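PDB 7CBD: exoglucanase A from Cellulomonas fimi, which hydrolyses the beta-1,4-glucosidic linkages of cellulose with inversion at the anomeric carbon, releasing cellobiose from the non-reducing chain ends, the portion modelled being its family 6 catalytic domain. Local coordinates for residues A[152-157]-A[168-173]; A[255-260]-A[264-269]. All blocks are in the same frame, centred on the assembly; numbering follows the deposited sequence. Where two conformers were deposited one is given.

Both contacts belong to the glycoside hydrolase family 6 catalytic domain, built round a mainly parallel sheet. Following the chain from the N terminus, strand 141-146 of that sheet leads through the predicted proton donor, D149, into the short helical turn 153-156. Contact 1 closes the connection from this turn to helix 161-182, laying 152-157 against 168-173 before the chain enters strand 187-192. Contact 2 comes later and is more local: after the small hairpin 250-251/254-255, segment 255-260 folds back on 264-269 just before helix 270-283. The two loops follow in series, neither nested nor crossed, with centres about 26 Å apart and nearest atoms about 10 Å apart.

Contact 1 (A[152-157]-A[168-173])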
loop_
_atom_site.group_PDB
_atom_site.type_symbol
_atom_site.label_atom_id
_atom_site.label_comp_id
_atom_site.label_asym_id
_atom_site.label_seq_id
_atom_site.Cartn_x
_atom_site.Cartn_y
_atom_site.Cartn_z
ATOM N N PRO A 152 8.325 2.846 10.905
ATOM C CA PRO A 152 8.700 4.265 10.801
ATOM C C PRO A 152 7.983 5.179 11.786
ATOM O O PRO A 152 8.415 6.327 11.954
ATOM C CB PRO A 152 8.353 4.619 9.352
ATOM C CG PRO A 152 8.399 3.299 8.619
ATOM C CD PRO A 152 7.844 2.319 9.611
ATOM N N ASN A 153 6.908 4.722 12.433
ATOM C CA ASN A 153 6.342 5.511 13.522
ATOM C C ASN A 153 7.344 5.692 14.648
ATOM O O ASN A 153 7.252 6.662 15.406
ATOM C CB ASN A 153 5.100 4.823 14.081
ATOM C CG ASN A 153 3.911 4.953 13.176
ATOM O OD1 ASN A 153 3.341 6.035 13.042
ATOM N ND2 ASN A 153 3.528 3.854 12.541
ATOM N N LEU A 154 8.305 4.776 14.777
ATOM C CA LEU A 154 9.224 4.812 15.905
ATOM C C LEU A 154 10.298 5.878 15.758
ATOM O O LEU A 154 10.965 6.202 16.748
ATOM C CB LEU A 154 9.840 3.424 16.136
ATOM C CG LEU A 154 8.834 2.266 16.241
ATOM C CD1 LEU A 154 9.550 0.986 16.650
ATOM C CD2 LEU A 154 7.667 2.572 17.180
ATOM N N THR A 155 10.472 6.435 14.557
ATOM C CA THR A 155 11.452 7.484 14.314
ATOM C C THR A 155 10.832 8.816 13.921
ATOM O O THR A 155 11.563 9.804 13.792
ATOM C CB THR A 155 12.403 7.056 13.194
ATOM O OG1 THR A 155 11.620 6.594 12.087
ATOM C CG2 THR A 155 13.323 5.941 13.666
ATOM N N THR A 156 9.525 8.872 13.706
ATOM C CA THR A 156 8.843 10.107 13.359
ATOM C C THR A 156 7.737 10.486 14.329
ATOM O O THR A 156 7.452 11.674 14.485
ATOM C CB THR A 156 8.214 9.992 11.965
ATOM O OG1 THR A 156 7.292 8.893 11.947
ATOM C CG2 THR A 156 9.287 9.797 10.895
ATOM N N ASN A 157 7.098 9.510 14.967
ATOM C CA ASN A 157 5.893 9.737 15.752
ATOM C C ASN A 157 6.049 9.269 17.190
ATOM O O ASN A 157 5.050 9.031 17.868
ATOM C CB ASN A 157 4.705 9.051 15.083
ATOM C CG ASN A 157 4.399 9.645 13.738
ATOM O OD1 ASN A 157 4.572 10.854 13.534
ATOM N ND2 ASN A 157 3.963 8.809 12.799
ATOM N N PRO A 168 8.381 -1.486 21.548
ATOM C CA PRO A 168 8.973 -2.816 21.742
ATOM C C PRO A 168 8.196 -3.911 21.038
ATOM O O PRO A 168 8.791 -4.896 20.587
ATOM C CB PRO A 168 8.977 -2.988 23.267
ATOM C CG PRO A 168 7.919 -2.059 23.752
ATOM C CD PRO A 168 7.959 -0.885 22.828
ATOM N N TYR A 169 6.882 -3.745 20.892
ATOM C CA TYR A 169 6.076 -4.764 20.237
ATOM C C TYR A 169 6.206 -4.722 18.723
ATOM O O TYR A 169 6.140 -5.772 18.081
ATOM C CB TYR A 169 4.625 -4.654 20.698
ATOM C CG TYR A 169 4.541 -4.770 22.196
ATOM C CD1 TYR A 169 4.851 -5.967 22.826
ATOM C CD2 TYR A 169 4.203 -3.681 22.984
ATOM C CE1 TYR A 169 4.801 -6.085 24.196
ATOM C CE2 TYR A 169 4.151 -3.789 24.353
ATOM C CZ TYR A 169 4.452 -4.993 24.953
ATOM O OH TYR A 169 4.404 -5.105 26.319
ATOM N N TYR A 170 6.408 -3.540 18.135
ATOM C CA TYR A 170 6.709 -3.501 16.707
ATOM C C TYR A 170 8.034 -4.192 16.430
ATOM O O TYR A 170 8.143 -4.993 15.497
ATOM C CB TYR A 170 6.769 -2.062 16.195
ATOM C CG TYR A 170 5.460 -1.307 16.082
ATOM C CD1 TYR A 170 5.446 -0.037 15.526
ATOM C CD2 TYR A 170 4.250 -1.840 16.528
ATOM C CE1 TYR A 170 4.279 0.696 15.418
ATOM C CE2 TYR A 170 3.054 -1.111 16.415
ATOM C CZ TYR A 170 3.088 0.162 15.870
ATOM O OH TYR A 170 1.943 0.926 15.764
ATOM N N ARG A 171 9.053 -3.910 17.241
ATOM C CA ARG A 171 10.353 -4.528 17.016
ATOM C C ARG A 171 10.282 -6.042 17.200
ATOM O O ARG A 171 10.771 -6.807 16.363
ATOM C CB ARG A 171 11.389 -3.909 17.949
ATOM C CG ARG A 171 11.821 -2.506 17.560
ATOM C CD ARG A 171 12.891 -2.056 18.529
ATOM N NE ARG A 171 13.400 -0.708 18.301
ATOM C CZ ARG A 171 14.504 -0.435 17.613
ATOM N NH1 ARG A 171 15.198 -1.412 17.040
ATOM N NH2 ARG A 171 14.911 0.820 17.491
ATOM N N GLN A 172 9.664 -6.495 18.292
ATOM C CA GLN A 172 9.628 -7.929 18.564
ATOM C C GLN A 172 8.643 -8.644 17.648
ATOM O O GLN A 172 8.893 -9.782 17.227
ATOM C CB GLN A 172 9.309 -8.175 20.037
ATOM C CG GLN A 172 10.365 -7.598 20.979
ATOM C CD GLN A 172 9.932 -7.584 22.429
ATOM O OE1 GLN A 172 9.167 -8.441 22.869
ATOM N NE2 GLN A 172 10.426 -6.606 23.185
ATOM N N GLY A 173 7.527 -7.990 17.317
ATOM C CA GLY A 173 6.551 -8.610 16.442
ATOM C C GLY A 173 7.048 -8.737 15.020
ATOM O O GLY A 173 6.862 -9.776 14.383
#
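Apolar packing carries this contact: L154 meets the ring of Y170, its CD2 lying 3.8 Å from CD1 of the tyrosine at a slant. With chi1 at -72°, the Y170 ring is swung beside its own backbone N and reaches across to the turn. The other leucine methyl, CD1, lies 4.2 Å from Y170 CB and 4.3 Å from R171 CG, so a branched side chain suits a place where ring and aliphatic stem must both be met. L154 also touches A167 and L211, which continue the apolar patch.

Polar groups work round this apolar pair. N153 ND2 passes 4.3 Å from Y170 CE1, a loose contact, while giving hydrogen bonds to S150 O and to OD1 of D149, the predicted proton donor. At its other end, N153 OD1 accepts from N157 ND2 at 2.9 Å; the bond is nearly straight, with an N-H...O angle of 166°. An amide, having both donor and acceptor, can thus link the turn to the acid. T156 OG1 donates to P152 O over 2.8 Å, bracing a turn whose backbone bonds to that carbonyl are weak. Y170 OH bonds to G98 O, and R171 forms a salt bridge with E214.

The chemistry implies a division of labour: greasy surfaces join turn and helix, while N153, hydrogen-bonded to D149, probably helps position this predicted proton donor, as a second-shell residue would.

Contact 2 (A[255-260]-A[264-269]); sequences PIRSSK and WNFDFD
R257 turns its CG between the backbone N and carbonyl carbon (chi1 67°), then runs extended to NE, delivering its guanidinium between W264 and F266. F266 CZ lies over one face, 3.2 Å from R257 NE, with the two planes only 17° apart, and R257 CD makes a CH-pi contact over the F266 face; W264 brings the edge of its indole to the opposite guanidinium face, W264 CE3 3.7 Å from R257 CZ. Within the guanidinium plane, NH1 donates to a lone pair of W264 O at 2.9 Å. With a long stem and a flat, cationic end, arginine can fill this slot, lying flat against F266 and donating at once; an alanine here would probably leave F266 and W264 without the group between them and W264 O without its NH1 donor.

The backbone adds W264 N to R257 O, 2.7 Å. S258, small enough to fit beneath the indole, sets CB 3.4 Å from the centroid of its six-membered ring in a CH-pi contact. Deeper in, I256 CD1 meets the F268 ring edge at CE2, 3.8 Å away, and F268 stacks on Y262.

The segment follows the hairpin 250-251/254-255, where P255 packs on T250; I256 packs on Y319 and V320 of helix 316-323, and D269 caps the N terminus of helix 270-283, so this loop joins hairpin to helix.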
loop_
_atom_site.group_PDB
_atom_site.type_symbol
_atom_site.label_atom_id
_atom_site.label_comp_id
_atom_site.label_asym_id
_atom_site.label_seq_id
_atom_site.Cartn_x
_atom_site.Cartn_y
_atom_site.Cartn_z
ATOM N N PRO A 255 13.518 27.831 -3.398
ATOM C CA PRO A 255 13.351 26.428 -3.812
ATOM C C PRO A 255 11.879 26.044 -3.842
ATOM O O PRO A 255 11.133 26.327 -2.905
ATOM C CB PRO A 255 14.114 25.647 -2.729
ATOM C CG PRO A 255 15.019 26.671 -2.067
ATOM C CD PRO A 255 14.252 27.956 -2.127
ATOM N N ILE A 256 11.460 25.382 -4.924
ATOM C CA ILE A 256 10.076 24.922 -4.969
ATOM C C ILE A 256 9.786 23.906 -3.876
ATOM O O ILE A 256 8.631 23.767 -3.458
ATOM C CB ILE A 256 9.642 24.410 -6.364
ATOM C CG1 ILE A 256 10.360 23.102 -6.730
ATOM C CG2 ILE A 256 9.841 25.502 -7.412
ATOM C CD1 ILE A 256 9.714 22.348 -7.895
ATOM N N ARG A 257 10.806 23.194 -3.383
ATOM C CA ARG A 257 10.570 22.255 -2.287
ATOM C C ARG A 257 10.149 22.959 -1.000
ATOM O O ARG A 257 9.559 22.316 -0.126
ATOM C CB ARG A 257 11.800 21.373 -2.040
ATOM C CG ARG A 257 13.003 22.139 -1.522
ATOM C CD ARG A 257 14.197 21.215 -1.256
ATOM N NE ARG A 257 15.392 21.950 -0.842
ATOM C CZ ARG A 257 15.946 21.873 0.367
ATOM N NH1 ARG A 257 15.418 21.091 1.297
ATOM N NH2 ARG A 257 17.035 22.582 0.648
ATOM N N SER A 258 10.412 24.261 -0.874
ATOM C CA SER A 258 9.975 25.007 0.300
ATOM C C SER A 258 8.500 25.375 0.251
ATOM O O SER A 258 8.005 26.008 1.191
ATOM C CB SER A 258 10.816 26.268 0.481
ATOM O OG SER A 258 10.489 27.243 -0.487
ATOM N N SER A 259 7.796 25.002 -0.814
ATOM C CA SER A 259 6.359 25.206 -0.893
ATOM C C SER A 259 5.650 24.547 0.290
ATOM O O SER A 259 6.138 23.587 0.894
ATOM C CB SER A 259 5.824 24.601 -2.191
ATOM O OG SER A 259 6.108 23.209 -2.267
ATOM N N LYS A 260 4.457 25.067 0.591
ATOM C CA LYS A 260 3.605 24.499 1.632
ATOM C C LYS A 260 3.368 23.007 1.415
ATOM O O LYS A 260 3.326 22.226 2.373
ATOM C CB LYS A 260 2.277 25.267 1.645
ATOM C CG LYS A 260 1.322 24.929 2.779
ATOM C CD LYS A 260 0.024 25.738 2.659
ATOM C CE LYS A 260 -0.837 25.597 3.907
ATOM N NZ LYS A 260 -2.043 26.478 3.890
ATOM N N TRP A 264 9.975 21.309 2.344
ATOM C CA TRP A 264 11.424 21.137 2.144
ATOM C C TRP A 264 11.847 19.715 1.748
ATOM O O TRP A 264 13.048 19.463 1.597
ATOM C CB TRP A 264 12.283 21.650 3.314
ATOM C CG TRP A 264 12.074 23.116 3.627
ATOM C CD1 TRP A 264 11.170 23.648 4.504
ATOM C CD2 TRP A 264 12.789 24.229 3.070
ATOM N NE1 TRP A 264 11.277 25.021 4.526
ATOM C CE2 TRP A 264 12.266 25.401 3.657
ATOM C CE3 TRP A 264 13.820 24.346 2.136
ATOM C CZ2 TRP A 264 12.740 26.672 3.337
ATOM C CZ3 TRP A 264 14.290 25.611 1.819
ATOM C CH2 TRP A 264 13.748 26.756 2.418
ATOM N N ASN A 265 10.909 18.789 1.579
ATOM C CA ASN A 265 11.213 17.425 1.160
ATOM C C ASN A 265 11.722 17.421 -0.283
ATOM O O ASN A 265 11.141 18.070 -1.152
ATOM C CB ASN A 265 9.895 16.652 1.232
ATOM C CG ASN A 265 10.056 15.150 1.253
ATOM O OD1 ASN A 265 11.055 14.586 0.801
ATOM N ND2 ASN A 265 9.034 14.481 1.779
ATOM N N PHE A 266 12.804 16.672 -0.549
ATOM C CA PHE A 266 13.297 16.497 -1.918
ATOM C C PHE A 266 12.598 15.375 -2.678
ATOM O O PHE A 266 12.800 15.253 -3.893
ATOM C CB PHE A 266 14.796 16.174 -1.936
ATOM C CG PHE A 266 15.688 17.365 -1.759
ATOM C CD1 PHE A 266 15.982 18.202 -2.824
ATOM C CD2 PHE A 266 16.267 17.624 -0.528
ATOM C CE1 PHE A 266 16.822 19.292 -2.656
ATOM C CE2 PHE A 266 17.108 18.707 -0.356
ATOM C CZ PHE A 266 17.389 19.539 -1.428
ATOM N N ASP A 267 11.814 14.535 -2.003
ATOM C CA ASP A 267 11.192 13.372 -2.638
ATOM C C ASP A 267 9.732 13.714 -2.907
ATOM O O ASP A 267 8.892 13.656 -2.005
ATOM C CB ASP A 267 11.295 12.124 -1.761
ATOM C CG ASP A 267 12.717 11.602 -1.616
ATOM O OD1 ASP A 267 13.648 12.140 -2.249
ATOM O OD2 ASP A 267 12.907 10.636 -0.850
ATOM N N PHE A 268 9.432 14.052 -4.160
ATOM C CA PHE A 268 8.088 14.426 -4.578
ATOM C C PHE A 268 7.262 13.231 -5.034
ATOM O O PHE A 268 6.057 13.377 -5.274
ATOM C CB PHE A 268 8.142 15.388 -5.772
ATOM C CG PHE A 268 8.716 16.756 -5.480
ATOM C CD1 PHE A 268 9.123 17.147 -4.211
ATOM C CD2 PHE A 268 8.825 17.666 -6.520
ATOM C CE1 PHE A 268 9.633 18.426 -3.998
ATOM C CE2 PHE A 268 9.324 18.937 -6.312
ATOM C CZ PHE A 268 9.733 19.318 -5.052
ATOM N N ASP A 269 7.874 12.066 -5.203
ATOM C CA ASP A 269 7.161 10.926 -5.766
ATOM C C ASP A 269 7.864 9.646 -5.348
ATOM O O ASP A 269 8.934 9.673 -4.737
ATOM C CB ASP A 269 7.013 11.046 -7.291
ATOM C CG ASP A 269 8.342 11.192 -8.010
ATOM O OD1 ASP A 269 9.279 10.448 -7.671
ATOM O OD2 ASP A 269 8.436 12.033 -8.936
#